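Local coordinates for protein acetyl-CoA acetyltransferase (PDB 4EGV) that belongs to the thiolase family and probably acts as an acyltransferase, as a monomer carrying an additional C-terminal domain, at residues 314-320 and 348-353; 342-346 and 371-375; 484-489 and 514-518. All coordinates share one frame; numbering follows the deposited sequence.

How the interactions relate
Interactions 1 and 2 belong to the thiolase-fold body and adjoin each other, their centres about 14 Å apart. Their segments alternate along the chain: the 342-346 loop, probably an active-site loop as in SCP2-thiolases, leads from strand 337-342 into helix 348-357 of interaction 1, and the chain then runs on to 371-375. They meet where Val-350 CG2 packs 3.4 Å from Tyr-343 O, the same methyl also resting on the Ser-344 side chain. Interaction 3 follows later, in the additional C-terminal domain, well away from that loop. It touches neither of the others: its nearest atoms lie about 13 Å from interaction 1 and about 17 Å from interaction 2.

Interaction 1 of 3, residues 314-320 and 348-353; sequences GASPASV and FPVFNI
Asn-352 reaches from helix 348-357 to the backbone of Ser-316 and grips that residue at both its amide and its carbonyl. With CG anti to the backbone N (chi1 174°), the side chain stands out from its helix toward 314-320, and chi2 turns its amide so that oxygen and nitrogen serve different groups of the same residue. Ser-316 N donates to Asn-352 OD1 over 2.9 Å, approaching from above the carbonyl plane rather than along a lone pair. The return bond, Asn-352 ND2 to Ser-316 O at 3.2 Å, is fairly straight (161°), and its acceptor lies in the plane of the Asn-352 amide. Two bonds therefore fix the rotation of this buried amide. Its ND2 also packs against two serine CB atoms, at 3.5 Å from Ser-316 CB and 3.6 Å from Ser-319 CB.

The contact joins the lead-in and first turn of helix 317-330 to the start of helix 348-357, two helices of the thiolase fold linked in the chain by the edge strand 337-342. Glu-304 OE2 accepts bonds from Ser-316 OG and Ala-318 N, so the Ser-316 side chain has its own partner, and the start of the helix shares it.

Phe-348, one helical turn before Asn-352, presents its ring edge to the incoming chain. Gly-314 O and Ala-315 CA lie near the ring plane at CE1 and CZ, while Asn-352 CB sits above one face, toward the rim. Helix 191-206 flanks the same place, Leu-198 touching the Phe-348 side chain and Arg-205 that of Ala-315. Farther along, Ile-353 sends CD1 alongside Ser-319, 3.8 Å from Ser-319 CB, and Tyr-415 touches both residues. Val-320 turns CG2 to the backbone at Asn-352 O, 3.8 Å away.

Interaction 2 of 3, residues 342-346 and 371-375; sequences LYSCF and GGLPF
Tyr-343 holds CG anti to its backbone N (chi1 -171°), which carries the phenol end of the ring to Leu-373; Cys-345, with SG roughly anti to its own N (chi1 -151°), flanks the same leucine with CB and SG. The Leu-373 CD1 methyl touches both, 3.5 Å from Tyr-343 CZ and 3.7 Å from Cys-345 CB, its side chain running at a slant to the tyrosine's. Nearer the backbone, Leu-373 CB rests on Cys-345 CA at 3.6 Å and also against Ser-344 O. The same carbonyl oxygen meets Pro-374 CD, while Pro-374 CG lies by Cys-345 O. Ser-344 turns OG over Gly-372 CA, 3.4 Å away, at the N-cap position of helix 373-376. The two segments are joined by van der Waals packing alone. The Tyr-343 hydroxyl instead bonds to Gly-380 O, and Tyr-383 touches Leu-373 from helix 383-397. Residues 343-346, Tyr-Ser-Cys-Phe, follow the edge strand 337-342 of the thiolase fold and probably correspond to HDCF, an active-site loop of SCP2-thiolases.

Interaction 3 of 3, residues 484-489 and 514-518; sequences LAKTKD and SNRAV
Ser-514 opens the contact lightly, its OG 4.1 Å from Lys-486 CB. Asn-515 does much more, bonding to both sides of Ala-485. Its CG lies anti to the carbonyl carbon (chi1 -59°), which sends the amide back along the strand to Leu-484, where ND2 donates to Leu-484 O at 3.1 Å. That donor comes in nearly along the C=O axis, and the acceptor lies close to the amide plane. The amide is held at further points, ND2 also bonding Glu-449 O while OD1 accepts from Gly-511 N. The backbone of Asn-515 supplies a nearly straight bond, Lys-486 N to Asn-515 O, 3.0 Å long and 174° at the hydrogen.

Arg-516 directs its CA-H at Lys-486 O, with CG beside the same oxygen, while its side chain, bent at chi2, runs on near that of Lys-486. Here the outer strands of a five-stranded antiparallel sheet, 482-487 and 516-519, approach each other and bring the sheet round into a barrel. This strand order, with helix 490-498 between the third and fourth strands, is that of an OB fold, and agrees with the assignment of the additional C-terminal domain to the OB clan. The two short strand axes cross at 69°, and the bond from Ala-517 N to Lys-486 O is weak at 3.4 Å.

Ala-517 packs its CB 4.0 Å from Ala-485 CB. Its carbonyl oxygen takes a bond from Thr-487 OG1 at 2.9 Å, the hydroxyl standing above the carbonyl plane; OG1 gets there by lying anti to the Thr-487 backbone N. Val-518 then lays CG2 over the face of the Asp-489 carboxylate, 3.5 Å from Asp-489 CG, the side chains crossing at about a right angle. Asp-489 OD2 meanwhile caps helix 490-498 at Leu-492 N.

Interaction 1 of 3, residues 314-320 and 348-353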
# COMPACT_ATOMS: atom_id res chain seq x y z
N GLY A 314 8.95 14.37 -2.03
CA GLY A 314 7.52 14.51 -2.28
C GLY A 314 6.92 13.67 -3.41
O GLY A 314 5.73 13.78 -3.71
N ALA A 315 7.74 12.84 -4.05
CA ALA A 315 7.27 11.97 -5.12
C ALA A 315 7.91 10.60 -5.02
O ALA A 315 8.90 10.40 -4.34
CB ALA A 315 7.52 12.58 -6.50
N SER A 316 7.30 9.65 -5.70
CA SER A 316 7.82 8.30 -5.79
C SER A 316 7.67 7.85 -7.24
O SER A 316 6.63 7.34 -7.61
CB SER A 316 7.09 7.38 -4.80
OG SER A 316 7.56 6.05 -4.88
N PRO A 317 8.70 8.07 -8.06
CA PRO A 317 8.65 7.69 -9.48
C PRO A 317 8.59 6.19 -9.72
O PRO A 317 8.05 5.77 -10.70
CB PRO A 317 9.95 8.28 -10.05
CG PRO A 317 10.41 9.25 -9.05
CD PRO A 317 9.92 8.80 -7.73
N ALA A 318 9.15 5.38 -8.82
CA ALA A 318 9.05 3.92 -8.88
C ALA A 318 7.62 3.39 -8.82
O ALA A 318 7.30 2.39 -9.41
CB ALA A 318 9.91 3.26 -7.82
N SER A 319 6.74 4.07 -8.12
CA SER A 319 5.37 3.60 -8.05
C SER A 319 4.66 3.82 -9.36
O SER A 319 3.87 3.03 -9.78
CB SER A 319 4.65 4.28 -6.89
OG SER A 319 5.44 4.19 -5.72
N VAL A 320 4.95 4.93 -9.99
CA VAL A 320 4.33 5.31 -11.23
C VAL A 320 4.83 4.40 -12.34
O VAL A 320 4.05 3.94 -13.16
CB VAL A 320 4.67 6.77 -11.55
CG1 VAL A 320 4.05 7.22 -12.88
CG2 VAL A 320 4.28 7.69 -10.39
N PHE A 348 -0.77 10.45 0.60
CA PHE A 348 0.36 10.53 -0.26
C PHE A 348 0.48 9.46 -1.37
O PHE A 348 0.66 9.81 -2.53
CB PHE A 348 1.66 10.64 0.55
CG PHE A 348 2.87 10.64 -0.30
CD1 PHE A 348 3.34 11.83 -0.90
CD2 PHE A 348 3.50 9.42 -0.61
CE1 PHE A 348 4.47 11.83 -1.78
CE2 PHE A 348 4.65 9.38 -1.49
CZ PHE A 348 5.13 10.60 -2.08
N PRO A 349 0.40 8.16 -1.03
CA PRO A 349 0.65 7.16 -2.07
C PRO A 349 -0.46 7.08 -3.10
O PRO A 349 -0.26 6.47 -4.16
CB PRO A 349 0.78 5.84 -1.28
CG PRO A 349 0.16 6.09 -0.04
CD PRO A 349 0.23 7.53 0.29
N VAL A 350 -1.61 7.67 -2.78
CA VAL A 350 -2.70 7.80 -3.72
C VAL A 350 -2.47 9.00 -4.59
O VAL A 350 -2.44 8.87 -5.79
CB VAL A 350 -4.09 7.91 -3.05
CG1 VAL A 350 -5.16 8.05 -4.11
CG2 VAL A 350 -4.37 6.71 -2.20
N PHE A 351 -2.27 10.16 -3.98
CA PHE A 351 -1.87 11.38 -4.68
C PHE A 351 -0.79 11.11 -5.71
O PHE A 351 -0.87 11.54 -6.83
CB PHE A 351 -1.34 12.41 -3.70
CG PHE A 351 -2.40 13.24 -3.05
CD1 PHE A 351 -3.53 13.64 -3.75
CD2 PHE A 351 -2.25 13.66 -1.73
CE1 PHE A 351 -4.50 14.42 -3.15
CE2 PHE A 351 -3.21 14.44 -1.13
CZ PHE A 351 -4.33 14.82 -1.85
N ASN A 352 0.22 10.36 -5.27
CA ASN A 352 1.42 10.15 -6.01
C ASN A 352 1.19 9.40 -7.30
O ASN A 352 1.85 9.69 -8.28
CB ASN A 352 2.41 9.43 -5.13
CG ASN A 352 3.66 9.03 -5.87
OD1 ASN A 352 4.48 9.88 -6.26
ND2 ASN A 352 3.82 7.72 -6.07
N ILE A 353 0.28 8.44 -7.30
CA ILE A 353 -0.06 7.74 -8.53
C ILE A 353 -0.73 8.71 -9.49
O ILE A 353 -0.35 8.82 -10.65
CB ILE A 353 -0.96 6.53 -8.30
CG1 ILE A 353 -0.17 5.43 -7.60
CG2 ILE A 353 -1.51 6.02 -9.62
CD1 ILE A 353 1.19 5.17 -8.18

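Interaction 2 of 3, residues 342-346 and 371-375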
# COMPACT_ATOMS: atom_id res chain seq x y z
N LEU A 342 -6.42 1.52 -5.11
CA LEU A 342 -5.12 2.12 -4.82
C LEU A 342 -4.91 2.14 -3.32
O LEU A 342 -5.79 2.49 -2.55
CB LEU A 342 -5.02 3.53 -5.44
CG LEU A 342 -4.60 3.75 -6.91
CD1 LEU A 342 -4.64 2.55 -7.80
CD2 LEU A 342 -5.38 4.90 -7.53
N TYR A 343 -3.73 1.71 -2.91
CA TYR A 343 -3.43 1.60 -1.51
C TYR A 343 -3.36 3.00 -0.86
O TYR A 343 -2.68 3.90 -1.36
CB TYR A 343 -2.12 0.86 -1.35
CG TYR A 343 -1.75 0.47 0.05
CD1 TYR A 343 -1.89 -0.86 0.48
CD2 TYR A 343 -1.23 1.41 0.95
CE1 TYR A 343 -1.55 -1.24 1.75
CE2 TYR A 343 -0.88 1.05 2.24
CZ TYR A 343 -1.05 -0.29 2.64
OH TYR A 343 -0.69 -0.66 3.92
N SER A 344 -4.02 3.13 0.29
CA SER A 344 -4.32 4.41 0.91
C SER A 344 -4.25 4.44 2.44
O SER A 344 -5.26 4.72 3.09
CB SER A 344 -5.73 4.86 0.48
OG SER A 344 -6.72 3.88 0.80
N CYS A 345 -3.10 4.16 3.05
CA CYS A 345 -3.06 4.30 4.52
C CYS A 345 -3.08 5.83 4.79
O CYS A 345 -3.80 6.34 5.64
CB CYS A 345 -1.85 3.56 5.15
SG CYS A 345 -2.00 2.91 6.90
N PHE A 346 -2.33 6.55 3.97
CA PHE A 346 -2.25 7.99 3.98
C PHE A 346 -2.54 8.51 2.57
O PHE A 346 -2.50 7.79 1.61
CB PHE A 346 -0.84 8.39 4.45
CG PHE A 346 -0.47 7.82 5.80
CD1 PHE A 346 -0.85 8.49 6.97
CD2 PHE A 346 0.19 6.60 5.91
CE1 PHE A 346 -0.55 7.97 8.22
CE2 PHE A 346 0.50 6.07 7.14
CZ PHE A 346 0.13 6.74 8.31
N GLY A 371 -12.71 0.73 0.14
CA GLY A 371 -13.01 1.77 1.04
C GLY A 371 -11.75 2.34 1.59
O GLY A 371 -11.78 3.39 2.13
N GLY A 372 -10.65 1.63 1.47
CA GLY A 372 -9.36 2.12 1.91
C GLY A 372 -9.06 1.99 3.36
O GLY A 372 -9.89 1.57 4.10
N LEU A 373 -7.86 2.38 3.75
CA LEU A 373 -7.26 1.94 4.99
C LEU A 373 -7.73 2.56 6.29
O LEU A 373 -8.17 1.86 7.18
CB LEU A 373 -5.75 1.93 4.93
CG LEU A 373 -5.22 0.52 4.91
CD1 LEU A 373 -3.83 0.51 4.67
CD2 LEU A 373 -5.53 -0.23 6.13
N PRO A 374 -7.67 3.85 6.44
CA PRO A 374 -8.21 4.32 7.67
C PRO A 374 -9.56 3.62 7.83
O PRO A 374 -9.78 2.98 8.84
CB PRO A 374 -8.36 5.81 7.44
CG PRO A 374 -7.56 6.07 6.36
CD PRO A 374 -7.53 4.94 5.49
N PHE A 375 -10.41 3.75 6.82
CA PHE A 375 -11.84 3.54 6.93
C PHE A 375 -12.28 2.11 6.93
O PHE A 375 -13.15 1.75 7.61
CB PHE A 375 -12.59 4.34 5.86
CG PHE A 375 -12.07 5.71 5.65
CD1 PHE A 375 -12.32 6.70 6.54
CD2 PHE A 375 -11.31 6.01 4.56
CE1 PHE A 375 -11.81 7.94 6.33
CE2 PHE A 375 -10.83 7.23 4.38
CZ PHE A 375 -11.08 8.20 5.25

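Interaction 3 of 3, residues 484-489 and 514-518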
# COMPACT_ATOMS: atom_id res chain seq x y z
N LEU A 484 18.91 15.36 8.94
CA LEU A 484 17.74 15.30 9.80
C LEU A 484 17.96 16.11 11.08
O LEU A 484 19.09 16.23 11.55
CB LEU A 484 17.45 13.83 10.16
CG LEU A 484 16.61 13.00 9.22
CD1 LEU A 484 16.76 11.59 9.60
CD2 LEU A 484 15.20 13.47 9.39
N ALA A 485 16.89 16.68 11.62
CA ALA A 485 16.97 17.33 12.92
C ALA A 485 15.67 17.24 13.72
O ALA A 485 14.56 17.18 13.16
CB ALA A 485 17.42 18.76 12.78
N LYS A 486 15.83 17.21 15.03
CA LYS A 486 14.74 17.15 15.97
C LYS A 486 14.74 18.47 16.75
O LYS A 486 15.79 19.06 16.98
CB LYS A 486 14.97 15.99 16.91
CG LYS A 486 13.73 15.57 17.69
CD LYS A 486 14.04 15.28 19.18
CE LYS A 486 13.95 13.79 19.50
NZ LYS A 486 14.87 13.39 20.59
N THR A 487 13.57 18.93 17.18
CA THR A 487 13.46 20.25 17.79
C THR A 487 12.28 20.37 18.78
O THR A 487 11.15 19.94 18.50
CB THR A 487 13.47 21.42 16.70
OG1 THR A 487 13.62 22.70 17.32
CG2 THR A 487 12.20 21.46 15.88
N LYS A 488 12.57 20.94 19.94
CA LYS A 488 11.51 21.31 20.87
C LYS A 488 11.52 22.79 21.20
O LYS A 488 10.72 23.26 22.00
CB LYS A 488 11.62 20.51 22.16
CG LYS A 488 11.40 19.06 21.91
CD LYS A 488 11.32 18.23 23.14
CE LYS A 488 11.48 16.80 22.70
NZ LYS A 488 10.73 15.85 23.54
N ASP A 489 12.48 23.50 20.62
CA ASP A 489 12.47 24.94 20.68
C ASP A 489 11.03 25.48 20.44
O ASP A 489 10.42 25.23 19.40
CB ASP A 489 13.52 25.49 19.71
CG ASP A 489 13.32 26.95 19.41
OD1 ASP A 489 13.68 27.82 20.26
OD2 ASP A 489 12.81 27.24 18.30
N SER A 514 20.66 12.98 18.59
CA SER A 514 19.91 13.68 17.59
C SER A 514 20.57 15.01 17.38
O SER A 514 21.09 15.57 18.30
CB SER A 514 18.50 13.90 18.07
OG SER A 514 18.44 15.02 18.93
N ASN A 515 20.52 15.50 16.16
CA ASN A 515 20.95 16.83 15.82
C ASN A 515 19.81 17.73 16.17
O ASN A 515 18.72 17.36 15.96
CB ASN A 515 21.17 16.95 14.32
CG ASN A 515 22.17 16.00 13.80
OD1 ASN A 515 23.12 15.65 14.44
ND2 ASN A 515 21.96 15.60 12.61
N ARG A 516 20.03 18.90 16.71
CA ARG A 516 18.92 19.69 17.19
C ARG A 516 18.87 20.92 16.33
O ARG A 516 19.79 21.14 15.61
CB ARG A 516 19.15 20.05 18.67
CG ARG A 516 18.20 19.39 19.66
CD ARG A 516 18.76 18.08 20.22
NE ARG A 516 18.32 17.73 21.58
CZ ARG A 516 19.16 17.53 22.60
NH1 ARG A 516 20.44 17.69 22.43
NH2 ARG A 516 18.71 17.20 23.79
N ALA A 517 17.82 21.71 16.39
CA ALA A 517 17.72 22.86 15.53
C ALA A 517 16.96 23.99 16.16
O ALA A 517 16.32 23.82 17.15
CB ALA A 517 17.11 22.49 14.25
N VAL A 518 17.07 25.17 15.55
CA VAL A 518 16.47 26.38 16.08
C VAL A 518 16.53 27.42 14.97
O VAL A 518 17.25 27.21 14.05
CB VAL A 518 17.15 26.76 17.42
CG1 VAL A 518 18.58 27.11 17.24
CG2 VAL A 518 16.45 27.85 18.09